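Local coordinates for protein putative hydrolase (Agrobacterium vitis, PDB 3LLC) that probably acts as an alpha/beta-hydrolase thioesterase that removes fatty acyl groups from proteins and may also cleave an acyl-glucuronide ester, at residues A[141-146]-A[210-215]; A[116-121]-A[147-152]; A[56-61]-A[69-74]; A[9-14]-A[26-31]. One frame throughout, in Å; residues are numbered along the deposited sequence. Where two conformers were deposited one is given.

Contact 1: A[141-146]-A[210-215]; sequences VLIAPA and HILQGM
Leu142 and Ile211 sit side by side on two neighbouring parallel strands in the central sheet of an alpha/beta hydrolase, where strand 136-143 lies next to strand 209-214. The backbone supplies most of the polar chemistry. Leu142 bonds in both directions: its N-H reaches His210 O and its carbonyl receives Leu212 N, each at 2.9 Å, and the ladder continues as Ala144 N binds Leu212 O at 2.9 Å in a nearly straight bond (176° at the hydrogen). On the other edge of strand 136-143, Val141 and Ile143 bond to strand 107-113 and the turn after it, which makes this an interior strand.

Apolar packing occupies both faces. Val141, Ile143 and Leu212 share one face, where helix 252-266 covers the two residues of strand 136-143; Val141 CG1 lies 4.3 Å from Leu212 CD1. On the other face are Leu142 and Ile211, compact branched residues suited to the layer between sheet and helices. With chi1 -57°, Ile211 CG2 is anti to the backbone N and comes within 3.7 Å of Pro145 CD, the two side chains meeting at about a right angle.

Gln213 provides the polar end of the contact. Its chain bends at chi2 (74°), turning the amide back toward the loop after strand 136-143. A water joins Gln213 OE1 to Pro145 O, 2.8 Å from each. Gln213 NE2 makes weak bonds to Val220 O and to Asp217, probably the triad acid, and donates to Gly214 O at 3.0 Å, in the carbonyl plane and on a lone pair.

Contact 2: A[116-121]-A[147-152]; sequences GGWIAL and PDFTSD
Asp148 OD1 lies 3.5 Å from Trp118 NE1, at the side of the indole, and accepts the backbone N-H of Val198, while Asp148 OD2 accepts that of Met199; the carboxylate is turned 77° from the indole plane. Trp118 stands on helix 115-128, which follows what is probably the nucleophile elbow of this alpha/beta hydrolase and includes Gly116 of that pattern. With CG anti to the backbone N (chi1 -171°), the indole is carried away from its helix and over Pro147 and Asp148, the residues leading into helix 149-154. Pro147 CA makes a CH-pi contact 4.1 Å from the centroid of the five-membered ring, while Asp148 N lies over the middle of the indole, 3.4 Å from Trp118 CD2. A broad flat ring suits this place because it can cover two residues at once and still offer a polar N-H: Trp118 NE1 donates to Asn196 O. Leu121, one turn further along, adds a lighter touch on Pro147. In the first turn of the second helix, Thr150 and Phe149 meet the indole edge. Phe149, near a bound tetraethylene glycol that is probably from the crystallisation liquor, forms an offset edge-to-face pair in which Trp118 CE3 approaches Phe149 CD2 to 3.6 Å.

Contact 3: A[56-61]-A[69-74]; sequences LEMDDL and AIRFDY
Helix 56-61 runs nearly antiparallel to strand 69-72, at 160° with the axes 8.5 Å apart, and Asp59 and Ala69 form the closest pair of backbones. This is the return half of a beta-alpha-beta crossover in which helix 53-65 leads from strand 39-43 to its sheet neighbour 68-72. Ala69 suits the near end because its small side chain lets the helix settle close: Ala69 CB is 4.1 Å from CE of Met58, deposited as selenomethionine, and 3.7 Å from Asp59 OD1. Met58 is flexible enough to reach along the strand, and its bend at chi3 (70°) lays Met58 CE over Ala69 and toward Ile70 O, 3.9 Å away, while the side chain also touches Cys40 and Trp42 of strand 39-43.

Arg71 extends toward the helix, then bends at chi3 (-73°), which presents its guanidinium to Leu56 and Asp59 alike. Leu56 CD2 comes within 3.5 Å of Arg71 NH1 from an oblique direction, and the Asp59 methylene lies near Arg71 NE. The charges themselves stay apart, Asp59 OD1 being 4.3 Å from Arg71 NH2, beyond salt-bridge range. A water in the guanidinium plane closes the gap, accepting from Arg71 NE at 2.9 Å and donating to Asp59 OD1 at 2.8 Å.

Each ion has a direct partner elsewhere: Arg71 NH1 binds Met50 O, and Asp59 OD2 forms a salt bridge with Arg30. The buried aspartate thus lies between two arginines, one bound directly and one through water, which would be expected to favour its charged form.

Contact 4: A[9-14]-A[26-31]; sequences IETHAI and AALVRA
Glu10 and Val29 are joined by a reciprocal pair of backbone hydrogen bonds, Glu10 N to Val29 O at 2.8 Å and Val29 N to Glu10 O at 2.9 Å. His12 and Ala27 repeat the pattern two residues along, with both N-to-O bonds at 3.0 Å. Between these hydrogen-bonded pairs lies the non-hydrogen-bonded pair Thr11 and Leu28, where Leu28 CA sends a weaker CA-H contact to Glu10 O.

Side-chain polar groups add weaker bonds. His12 NE2 makes a weak bond of 3.5 Å to Glu10 OE1, both residues standing on the same face of the ribbon. A water accepts from Ala31 N and donates weakly to Glu10 OE2, serving a backbone N-H just past the end of strand 23-30.

Packing differs between the faces. On one, Ile9 CG1 lies over a face of the Arg30 guanidinium, 3.4 Å from Arg30 NH2; the bend at chi3 (-65°) curls the arginine round to it, and Arg30 NH2 also forms a salt bridge with Asp59. Ile9 CG2 meets Leu28 CD2 at 3.9 Å, so Ile9 packs on both Leu28 and Arg30. On the other face, Ile14 CD1 lies 3.9 Å from Ala27 CB. Val29 CG1, in one of two deposited conformers, meets the His12 ring obliquely, 3.4 Å from His12 CD2; that ring also meets Phe103 edge-to-face. Beta-branched and aromatic residues fit here because helix 89-103 covers part of this face.

Strands 9-16 and 23-30 form a beta hairpin closing one end of the hydrolase sheet: 9-16 is outermost, and 23-30 pairs antiparallel with 68-72, beyond which the strands are parallel.

How the contacts relate
Contacts 1, 2 and 3 are buried, whereas contact 4 lies at the partly exposed edge of the sheet, its centre about 26 Å from that of contact 1. Both of these pair strands, parallel in the interior and antiparallel at the rim; contact 1 packs mainly apolar side chains, contact 4 mixed and partly charged ones. Contact 3 joins helix to sheet through apolar packing and a water between opposite charges, and meets contact 4 through neighbouring strands 68-72 and 23-30 and the Asp59-Arg30 salt bridge. Contact 2 relies on aromatic packing; its second segment, 147-152, continues directly from 141-146, so the segments of contacts 1 and 2 alternate along the chain. Leu142 rests on Gly117 and Ala120, while Tyr74 reaches Gly116.

Contact 1: A[141-146]-A[210-215]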
loop_
_atom_site.group_PDB
_atom_site.type_symbol
_atom_site.label_atom_id
_atom_site.label_comp_id
_atom_site.label_asym_id
_atom_site.label_seq_id
_atom_site.Cartn_x
_atom_site.Cartn_y
_atom_site.Cartn_z
ATOM N N VAL A 141 2.288 2.365 9.329
ATOM C CA VAL A 141 2.461 3.785 9.017
ATOM C C VAL A 141 1.795 3.945 7.631
ATOM O O VAL A 141 2.154 3.228 6.681
ATOM C CB VAL A 141 3.919 4.203 9.004
ATOM C CG1 VAL A 141 4.036 5.666 8.492
ATOM C CG2 VAL A 141 4.592 4.069 10.433
ATOM N N LEU A 142 0.772 4.789 7.541
ATOM C CA LEU A 142 -0.035 4.934 6.306
ATOM C C LEU A 142 0.128 6.376 5.786
ATOM O O LEU A 142 -0.046 7.310 6.549
ATOM C CB LEU A 142 -1.496 4.623 6.601
ATOM C CG LEU A 142 -1.805 3.249 7.222
ATOM C CD1 LEU A 142 -3.316 3.108 7.508
ATOM C CD2 LEU A 142 -1.294 2.175 6.270
ATOM N N ILE A 143 0.511 6.531 4.511
ATOM C CA ILE A 143 0.829 7.830 3.911
ATOM C C ILE A 143 -0.242 8.102 2.847
ATOM O O ILE A 143 -0.324 7.365 1.879
ATOM C CB ILE A 143 2.230 7.799 3.272
ATOM C CG1 ILE A 143 3.294 7.426 4.339
ATOM C CG2 ILE A 143 2.564 9.155 2.567
ATOM C CD1 ILE A 143 4.242 6.415 3.932
ATOM N N ALA A 144 -1.063 9.135 3.052
ATOM C CA ALA A 144 -2.203 9.468 2.176
ATOM C C ALA A 144 -2.982 8.222 1.772
ATOM O O ALA A 144 -3.232 7.974 0.599
ATOM C CB ALA A 144 -1.701 10.263 0.907
ATOM N N PRO A 145 -3.394 7.401 2.765
ATOM C CA PRO A 145 -3.985 6.124 2.404
ATOM C C PRO A 145 -5.309 6.244 1.645
ATOM O O PRO A 145 -6.102 7.147 1.923
ATOM C CB PRO A 145 -4.215 5.452 3.767
ATOM C CG PRO A 145 -4.401 6.619 4.687
ATOM C CD PRO A 145 -3.386 7.621 4.216
ATOM N N ALA A 146 -5.560 5.290 0.740
ATOM C CA ALA A 146 -6.718 5.353 -0.159
ATOM C C ALA A 146 -7.611 4.111 -0.057
ATOM O O ALA A 146 -7.992 3.505 -1.080
ATOM C CB ALA A 146 -6.225 5.570 -1.648
ATOM N N HIS A 210 -0.275 4.990 12.603
ATOM C CA HIS A 210 0.009 6.409 12.426
ATOM C C HIS A 210 -0.254 6.731 10.971
ATOM O O HIS A 210 0.419 6.171 10.079
ATOM C CB HIS A 210 1.464 6.710 12.745
ATOM C CG HIS A 210 1.783 8.178 12.876
ATOM N ND1 HIS A 210 2.897 8.635 13.548
ATOM C CD2 HIS A 210 1.134 9.285 12.435
ATOM C CE1 HIS A 210 2.929 9.959 13.501
ATOM N NE2 HIS A 210 1.865 10.380 12.841
ATOM N N ILE A 211 -1.197 7.643 10.742
ATOM C CA ILE A 211 -1.528 8.151 9.377
ATOM C C ILE A 211 -0.909 9.563 9.194
ATOM O O ILE A 211 -0.999 10.406 10.097
ATOM C CB ILE A 211 -3.051 8.261 9.169
ATOM C CG1 ILE A 211 -3.765 6.912 9.407
ATOM C CG2 ILE A 211 -3.407 8.822 7.727
ATOM C CD1 ILE A 211 -5.258 7.057 9.873
ATOM N N LEU A 212 -0.273 9.783 8.027
ATOM C CA LEU A 212 0.284 11.086 7.616
ATOM C C LEU A 212 -0.510 11.494 6.356
ATOM O O LEU A 212 -0.629 10.698 5.405
ATOM C CB LEU A 212 1.766 10.972 7.284
ATOM C CG LEU A 212 2.738 10.700 8.455
ATOM C CD1 LEU A 212 3.986 9.942 8.000
ATOM C CD2 LEU A 212 3.176 12.012 9.090
ATOM N N GLN A 213 -1.071 12.712 6.366
ATOM C CA GLN A 213 -2.007 13.152 5.323
ATOM C C GLN A 213 -1.890 14.663 5.086
ATOM O O GLN A 213 -1.928 15.504 6.026
ATOM C CB GLN A 213 -3.443 12.785 5.744
ATOM C CG GLN A 213 -4.550 13.336 4.862
ATOM C CD GLN A 213 -4.664 12.612 3.523
ATOM O OE1 GLN A 213 -4.704 11.368 3.453
ATOM N NE2 GLN A 213 -4.749 13.400 2.449
ATOM N N GLY A 214 -1.761 15.031 3.811
ATOM C CA GLY A 214 -1.732 16.434 3.437
ATOM C C GLY A 214 -3.123 17.026 3.264
ATOM O O GLY A 214 -4.047 16.338 2.797
HETATM N N MSE A 215 -3.285 18.298 3.616
HETATM C CA MSE A 215 -4.578 18.973 3.446
HETATM C C MSE A 215 -4.673 19.710 2.077
HETATM O O MSE A 215 -5.678 20.322 1.778
HETATM C CB MSE A 215 -4.880 19.909 4.623
HETATM C CG MSE A 215 -4.831 19.204 6.014
HETATM SE SE MSE A 215 -5.198 20.365 7.462
HETATM C CE MSE A 215 -7.100 20.562 7.286
HETATM O O HOH W 1 -6.437 9.235 3.732
#

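Contact 2: A[116-121]-A[147-152]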
loop_
_atom_site.group_PDB
_atom_site.type_symbol
_atom_site.label_atom_id
_atom_site.label_comp_id
_atom_site.label_asym_id
_atom_site.label_seq_id
_atom_site.Cartn_x
_atom_site.Cartn_y
_atom_site.Cartn_z
ATOM N N GLY A 116 -1.516 1.476 -1.456
ATOM C CA GLY A 116 -0.778 0.561 -0.591
ATOM C C GLY A 116 -1.312 0.556 0.849
ATOM O O GLY A 116 -1.168 -0.435 1.570
ATOM N N GLY A 117 -1.914 1.672 1.276
ATOM C CA GLY A 117 -2.625 1.764 2.559
ATOM C C GLY A 117 -3.872 0.907 2.623
ATOM O O GLY A 117 -4.175 0.294 3.663
ATOM N N TRP A 118 -4.596 0.828 1.501
ATOM C CA TRP A 118 -5.760 -0.094 1.392
ATOM C C TRP A 118 -5.268 -1.528 1.500
ATOM O O TRP A 118 -5.837 -2.344 2.242
ATOM C CB TRP A 118 -6.465 0.116 0.023
ATOM C CG TRP A 118 -7.808 -0.574 -0.195
ATOM C CD1 TRP A 118 -8.465 -1.407 0.646
ATOM C CD2 TRP A 118 -8.652 -0.415 -1.348
ATOM N NE1 TRP A 118 -9.669 -1.806 0.075
ATOM C CE2 TRP A 118 -9.797 -1.207 -1.149
ATOM C CE3 TRP A 118 -8.536 0.307 -2.537
ATOM C CZ2 TRP A 118 -10.837 -1.283 -2.091
ATOM C CZ3 TRP A 118 -9.549 0.233 -3.466
ATOM C CH2 TRP A 118 -10.692 -0.552 -3.249
ATOM N N ILE A 119 -4.221 -1.844 0.742
ATOM C CA ILE A 119 -3.701 -3.211 0.741
ATOM C C ILE A 119 -3.146 -3.567 2.143
ATOM O O ILE A 119 -3.367 -4.685 2.614
ATOM C CB ILE A 119 -2.699 -3.444 -0.439
ATOM C CG1 ILE A 119 -3.436 -3.268 -1.784
ATOM C CG2 ILE A 119 -2.039 -4.849 -0.371
ATOM C CD1 ILE A 119 -2.520 -3.252 -2.997
ATOM N N ALA A 120 -2.498 -2.619 2.822
ATOM C CA ALA A 120 -2.020 -2.851 4.210
ATOM C C ALA A 120 -3.150 -3.234 5.159
ATOM O O ALA A 120 -3.007 -4.173 5.966
ATOM C CB ALA A 120 -1.282 -1.602 4.762
ATOM N N LEU A 121 -4.274 -2.514 5.063
ATOM C CA LEU A 121 -5.466 -2.793 5.917
ATOM C C LEU A 121 -6.071 -4.174 5.616
ATOM O O LEU A 121 -6.409 -4.931 6.544
ATOM C CB LEU A 121 -6.495 -1.652 5.736
ATOM C CG LEU A 121 -6.074 -0.280 6.269
ATOM C CD1 LEU A 121 -6.912 0.903 5.717
ATOM C CD2 LEU A 121 -6.133 -0.338 7.795
ATOM N N PRO A 147 -8.036 3.754 1.178
ATOM C CA PRO A 147 -9.002 2.637 1.283
ATOM C C PRO A 147 -10.275 2.918 0.506
ATOM O O PRO A 147 -10.762 4.045 0.502
ATOM C CB PRO A 147 -9.303 2.576 2.811
ATOM C CG PRO A 147 -9.018 3.983 3.312
ATOM C CD PRO A 147 -7.796 4.409 2.467
ATOM N N ASP A 148 -10.844 1.871 -0.112
ATOM C CA ASP A 148 -12.142 1.929 -0.771
ATOM C C ASP A 148 -12.203 3.055 -1.813
ATOM O O ASP A 148 -13.267 3.616 -2.042
ATOM C CB ASP A 148 -13.273 2.109 0.244
ATOM C CG ASP A 148 -13.225 1.050 1.378
ATOM O OD1 ASP A 148 -12.475 0.043 1.196
ATOM O OD2 ASP A 148 -13.950 1.240 2.397
ATOM N N PHE A 149 -11.075 3.332 -2.471
ATOM C CA PHE A 149 -11.060 4.459 -3.415
ATOM C C PHE A 149 -12.021 4.264 -4.585
ATOM O O PHE A 149 -12.589 5.244 -5.109
ATOM C CB PHE A 149 -9.619 4.875 -3.844
ATOM C CG PHE A 149 -8.949 3.982 -4.864
ATOM C CD1 PHE A 149 -9.310 3.995 -6.194
ATOM C CD2 PHE A 149 -7.850 3.192 -4.491
ATOM C CE1 PHE A 149 -8.635 3.189 -7.116
ATOM C CE2 PHE A 149 -7.188 2.392 -5.422
ATOM C CZ PHE A 149 -7.572 2.399 -6.709
ATOM N N THR A 150 -12.221 3.016 -5.027
ATOM C CA THR A 150 -13.095 2.758 -6.184
ATOM C C THR A 150 -14.540 3.147 -5.880
ATOM O O THR A 150 -15.173 3.831 -6.674
ATOM C CB THR A 150 -13.001 1.284 -6.681
ATOM O OG1 THR A 150 -13.387 0.400 -5.611
ATOM C CG2 THR A 150 -11.572 0.954 -7.148
ATOM N N SER A 151 -15.065 2.766 -4.706
ATOM C CA SER A 151 -16.435 3.047 -4.374
ATOM C C SER A 151 -16.631 4.459 -3.781
ATOM O O SER A 151 -17.706 5.076 -3.968
ATOM C CB SER A 151 -17.005 1.995 -3.383
ATOM O OG SER A 151 -16.249 1.946 -2.188
ATOM N N ASP A 152 -15.641 4.954 -3.077
ATOM C CA ASP A 152 -15.810 6.186 -2.274
ATOM C C ASP A 152 -15.283 7.448 -2.957
ATOM O O ASP A 152 -15.818 8.507 -2.703
ATOM C CB ASP A 152 -15.145 6.066 -0.902
ATOM C CG ASP A 152 -15.794 5.003 -0.008
ATOM O OD1 ASP A 152 -16.575 4.167 -0.513
ATOM O OD2 ASP A 152 -15.457 4.999 1.202
#

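Contact 3: A[56-61]-A[69-74]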
loop_
_atom_site.group_PDB
_atom_site.type_symbol
_atom_site.label_atom_id
_atom_site.label_comp_id
_atom_site.label_asym_id
_atom_site.label_seq_id
_atom_site.Cartn_x
_atom_site.Cartn_y
_atom_site.Cartn_z
ATOM N N LEU A 56 12.778 4.199 -1.170
ATOM C CA LEU A 56 14.213 4.209 -0.924
ATOM C C LEU A 56 14.550 4.762 0.467
ATOM O O LEU A 56 15.525 4.298 1.101
ATOM C CB LEU A 56 14.978 5.028 -1.995
ATOM C CG LEU A 56 15.083 4.435 -3.408
ATOM C CD1 LEU A 56 15.792 5.458 -4.379
ATOM C CD2 LEU A 56 15.827 3.093 -3.403
ATOM N N GLU A 57 13.778 5.769 0.910
ATOM C CA GLU A 57 13.959 6.361 2.234
ATOM C C GLU A 57 13.629 5.373 3.355
ATOM O O GLU A 57 14.358 5.328 4.370
ATOM C CB GLU A 57 13.157 7.662 2.398
ATOM C CG GLU A 57 13.775 8.832 1.582
ATOM C CD GLU A 57 15.058 9.414 2.140
ATOM O OE1 GLU A 57 15.436 9.182 3.317
ATOM O OE2 GLU A 57 15.707 10.177 1.398
HETATM N N MSE A 58 12.562 4.613 3.167
HETATM C CA MSE A 58 12.175 3.532 4.136
HETATM C C MSE A 58 13.338 2.544 4.252
HETATM O O MSE A 58 13.778 2.247 5.340
HETATM C CB MSE A 58 10.921 2.777 3.700
HETATM C CG MSE A 58 10.379 1.776 4.767
HETATM SE SE MSE A 58 9.358 0.337 4.091
HETATM C CE MSE A 58 10.850 -0.587 3.253
ATOM N N ASP A 59 13.828 2.044 3.125
ATOM C CA ASP A 59 14.997 1.155 3.112
ATOM C C ASP A 59 16.245 1.743 3.802
ATOM O O ASP A 59 16.930 1.030 4.563
ATOM C CB ASP A 59 15.347 0.748 1.690
ATOM C CG ASP A 59 16.614 -0.117 1.627
ATOM O OD1 ASP A 59 16.530 -1.329 1.927
ATOM O OD2 ASP A 59 17.692 0.417 1.302
ATOM N N ASP A 60 16.550 3.027 3.533
ATOM C CA ASP A 60 17.702 3.701 4.120
ATOM C C ASP A 60 17.576 3.804 5.654
ATOM O O ASP A 60 18.540 3.520 6.383
ATOM C CB ASP A 60 17.883 5.102 3.526
ATOM C CG ASP A 60 19.084 5.815 4.081
ATOM O OD1 ASP A 60 20.204 5.503 3.645
ATOM O OD2 ASP A 60 18.911 6.666 4.974
ATOM N N LEU A 61 16.391 4.181 6.128
ATOM C CA LEU A 61 16.127 4.242 7.575
ATOM C C LEU A 61 16.333 2.852 8.227
ATOM O O LEU A 61 17.053 2.712 9.227
ATOM C CB LEU A 61 14.728 4.724 7.848
ATOM C CG LEU A 61 14.407 4.739 9.358
ATOM C CD1 LEU A 61 15.214 5.846 10.132
ATOM C CD2 LEU A 61 12.942 4.856 9.547
ATOM N N ALA A 69 14.203 -4.797 5.717
ATOM C CA ALA A 69 13.399 -4.047 4.736
ATOM C C ALA A 69 13.025 -4.924 3.541
ATOM O O ALA A 69 13.888 -5.641 3.004
ATOM C CB ALA A 69 14.158 -2.811 4.274
ATOM N N ILE A 70 11.744 -4.896 3.157
ATOM C CA ILE A 70 11.238 -5.594 1.959
ATOM C C ILE A 70 10.550 -4.576 1.035
ATOM O O ILE A 70 9.676 -3.839 1.469
ATOM C CB ILE A 70 10.257 -6.724 2.284
ATOM C CG1 ILE A 70 10.941 -7.842 3.070
ATOM C CG2 ILE A 70 9.619 -7.304 0.996
ATOM C CD1 ILE A 70 9.992 -8.856 3.685
ATOM N N ARG A 71 10.951 -4.564 -0.239
ATOM C CA ARG A 71 10.176 -3.869 -1.289
ATOM C C ARG A 71 9.896 -4.856 -2.404
ATOM O O ARG A 71 10.692 -5.796 -2.602
ATOM C CB ARG A 71 10.979 -2.708 -1.866
ATOM C CG ARG A 71 11.253 -1.575 -0.874
ATOM C CD ARG A 71 12.273 -0.558 -1.434
ATOM N NE ARG A 71 13.634 -1.055 -1.463
ATOM C CZ ARG A 71 14.536 -0.797 -2.403
ATOM N NH1 ARG A 71 14.241 -0.073 -3.480
ATOM N NH2 ARG A 71 15.743 -1.311 -2.291
ATOM N N PHE A 72 8.771 -4.667 -3.104
ATOM C CA PHE A 72 8.432 -5.486 -4.277
ATOM C C PHE A 72 7.582 -4.663 -5.264
ATOM O O PHE A 72 7.003 -3.645 -4.882
ATOM C CB PHE A 72 7.692 -6.751 -3.862
ATOM C CG PHE A 72 6.321 -6.485 -3.324
ATOM C CD1 PHE A 72 6.150 -6.053 -2.007
ATOM C CD2 PHE A 72 5.188 -6.617 -4.134
ATOM C CE1 PHE A 72 4.898 -5.756 -1.517
ATOM C CE2 PHE A 72 3.913 -6.334 -3.633
ATOM C CZ PHE A 72 3.782 -5.896 -2.311
ATOM N N ASP A 73 7.574 -5.087 -6.526
ATOM C CA ASP A 73 6.741 -4.450 -7.578
ATOM C C ASP A 73 5.464 -5.262 -7.775
ATOM O O ASP A 73 5.503 -6.480 -7.987
ATOM C CB ASP A 73 7.496 -4.336 -8.900
ATOM C CG ASP A 73 8.462 -3.102 -8.956
ATOM O OD1 ASP A 73 8.104 -2.038 -8.387
ATOM O OD2 ASP A 73 9.532 -3.215 -9.611
ATOM N N TYR A 74 4.329 -4.583 -7.711
ATOM C CA TYR A 74 3.042 -5.212 -8.069
ATOM C C TYR A 74 3.077 -5.760 -9.502
ATOM O O TYR A 74 3.853 -5.276 -10.338
ATOM C CB TYR A 74 1.905 -4.212 -7.974
ATOM C CG TYR A 74 1.658 -3.560 -6.623
ATOM C CD1 TYR A 74 1.248 -4.315 -5.519
ATOM C CD2 TYR A 74 1.720 -2.179 -6.470
ATOM C CE1 TYR A 74 0.981 -3.696 -4.293
ATOM C CE2 TYR A 74 1.445 -1.567 -5.240
ATOM C CZ TYR A 74 1.063 -2.341 -4.161
ATOM O OH TYR A 74 0.808 -1.734 -2.956
HETATM O O HOH W 2 14.694 -2.901 0.501
#

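Contact 4: A[9-14]-A[26-31]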
loop_
_atom_site.group_PDB
_atom_site.type_symbol
_atom_site.label_atom_id
_atom_site.label_comp_id
_atom_site.label_asym_id
_atom_site.label_seq_id
_atom_site.Cartn_x
_atom_site.Cartn_y
_atom_site.Cartn_z
ATOM N N ILE A 9 21.447 -5.397 0.117
ATOM C CA ILE A 9 20.203 -5.622 -0.605
ATOM C C ILE A 9 20.366 -6.871 -1.479
ATOM O O ILE A 9 21.370 -7.014 -2.182
ATOM C CB ILE A 9 19.804 -4.394 -1.459
ATOM C CG1 ILE A 9 19.461 -3.200 -0.554
ATOM C CG2 ILE A 9 18.592 -4.710 -2.339
ATOM C CD1 ILE A 9 19.188 -1.877 -1.298
ATOM N N GLU A 10 19.409 -7.796 -1.397
ATOM C CA GLU A 10 19.398 -9.015 -2.250
ATOM C C GLU A 10 18.195 -8.988 -3.197
ATOM O O GLU A 10 17.115 -8.539 -2.803
ATOM C CB GLU A 10 19.250 -10.282 -1.428
ATOM C CG GLU A 10 20.140 -10.450 -0.214
ATOM C CD GLU A 10 19.613 -11.593 0.657
ATOM O OE1 GLU A 10 19.577 -12.745 0.153
ATOM O OE2 GLU A 10 19.204 -11.337 1.818
ATOM N N THR A 11 18.378 -9.540 -4.393
ATOM C CA THR A 11 17.334 -9.615 -5.415
ATOM C C THR A 11 16.668 -11.004 -5.402
ATOM O O THR A 11 17.351 -12.018 -5.360
ATOM C CB THR A 11 17.946 -9.290 -6.818
ATOM O OG1 THR A 11 18.251 -7.885 -6.887
ATOM C CG2 THR A 11 16.992 -9.663 -7.939
ATOM N N HIS A 12 15.335 -11.044 -5.433
ATOM C CA HIS A 12 14.543 -12.289 -5.404
ATOM C C HIS A 12 13.415 -12.250 -6.437
ATOM O O HIS A 12 12.899 -11.182 -6.747
ATOM C CB HIS A 12 13.901 -12.463 -4.002
ATOM C CG HIS A 12 14.888 -12.758 -2.916
ATOM N ND1 HIS A 12 15.218 -14.042 -2.545
ATOM C CD2 HIS A 12 15.638 -11.939 -2.137
ATOM C CE1 HIS A 12 16.148 -14.005 -1.604
ATOM N NE2 HIS A 12 16.413 -12.742 -1.328
ATOM N N ALA A 13 12.994 -13.409 -6.929
ATOM C CA ALA A 13 11.759 -13.530 -7.747
ATOM C C ALA A 13 10.827 -14.551 -7.091
ATOM O O ALA A 13 11.275 -15.665 -6.791
ATOM C CB ALA A 13 12.100 -13.994 -9.162
ATOM N N ILE A 14 9.575 -14.189 -6.906
ATOM C CA ILE A 14 8.586 -15.042 -6.236
ATOM C C ILE A 14 7.411 -15.349 -7.162
ATOM O O ILE A 14 6.766 -14.429 -7.683
ATOM C CB ILE A 14 8.068 -14.356 -4.942
ATOM C CG1 ILE A 14 9.216 -14.153 -3.935
ATOM C CG2 ILE A 14 6.873 -15.149 -4.324
ATOM C CD1 ILE A 14 9.569 -12.705 -3.649
ATOM N N ALA A 26 9.035 -9.389 -8.605
ATOM C CA ALA A 26 10.400 -8.978 -8.308
ATOM C C ALA A 26 10.428 -8.291 -6.915
ATOM O O ALA A 26 9.560 -7.457 -6.585
ATOM C CB ALA A 26 10.936 -8.012 -9.406
ATOM N N ALA A 27 11.435 -8.644 -6.112
ATOM C CA ALA A 27 11.604 -8.104 -4.749
ATOM C C ALA A 27 13.072 -7.805 -4.431
ATOM O O ALA A 27 13.997 -8.444 -4.952
ATOM C CB ALA A 27 10.984 -9.080 -3.672
ATOM N N LEU A 28 13.263 -6.782 -3.599
ATOM C CA LEU A 28 14.560 -6.340 -3.090
ATOM C C LEU A 28 14.469 -6.395 -1.551
ATOM O O LEU A 28 13.605 -5.726 -0.962
ATOM C CB LEU A 28 14.843 -4.901 -3.551
ATOM C CG LEU A 28 15.088 -4.689 -5.063
ATOM C CD1 LEU A 28 15.066 -3.195 -5.423
ATOM C CD2 LEU A 28 16.417 -5.379 -5.530
ATOM N N VAL A 29 15.356 -7.158 -0.921
ATOM C CA VAL A 29 15.269 -7.455 0.518
ATOM C C VAL A 29 16.598 -7.253 1.246
ATOM O O VAL A 29 17.687 -7.589 0.738
ATOM C CB VAL A 29 14.807 -8.908 0.775
ATOM C CG1 VAL A 29 15.942 -9.896 0.517
ATOM C CG2 VAL A 29 14.317 -9.062 2.199
ATOM N N ARG A 30 16.503 -6.667 2.437
ATOM C CA ARG A 30 17.625 -6.465 3.325
ATOM C C ARG A 30 17.287 -7.202 4.627
ATOM O O ARG A 30 16.271 -6.910 5.251
ATOM C CB ARG A 30 17.777 -4.960 3.569
ATOM C CG ARG A 30 18.946 -4.540 4.376
ATOM C CD ARG A 30 18.875 -3.052 4.693
ATOM N NE ARG A 30 18.971 -2.202 3.508
ATOM C CZ ARG A 30 20.109 -1.760 2.969
ATOM N NH1 ARG A 30 21.292 -2.136 3.446
ATOM N NH2 ARG A 30 20.076 -0.967 1.910
ATOM N N ALA A 31 18.114 -8.168 5.024
ATOM C CA ALA A 31 17.893 -8.886 6.294
ATOM C C ALA A 31 18.117 -7.963 7.507
ATOM O O ALA A 31 18.984 -7.092 7.479
ATOM C CB ALA A 31 18.814 -10.130 6.389
HETATM O O HOH W 3 20.628 -8.742 3.574
#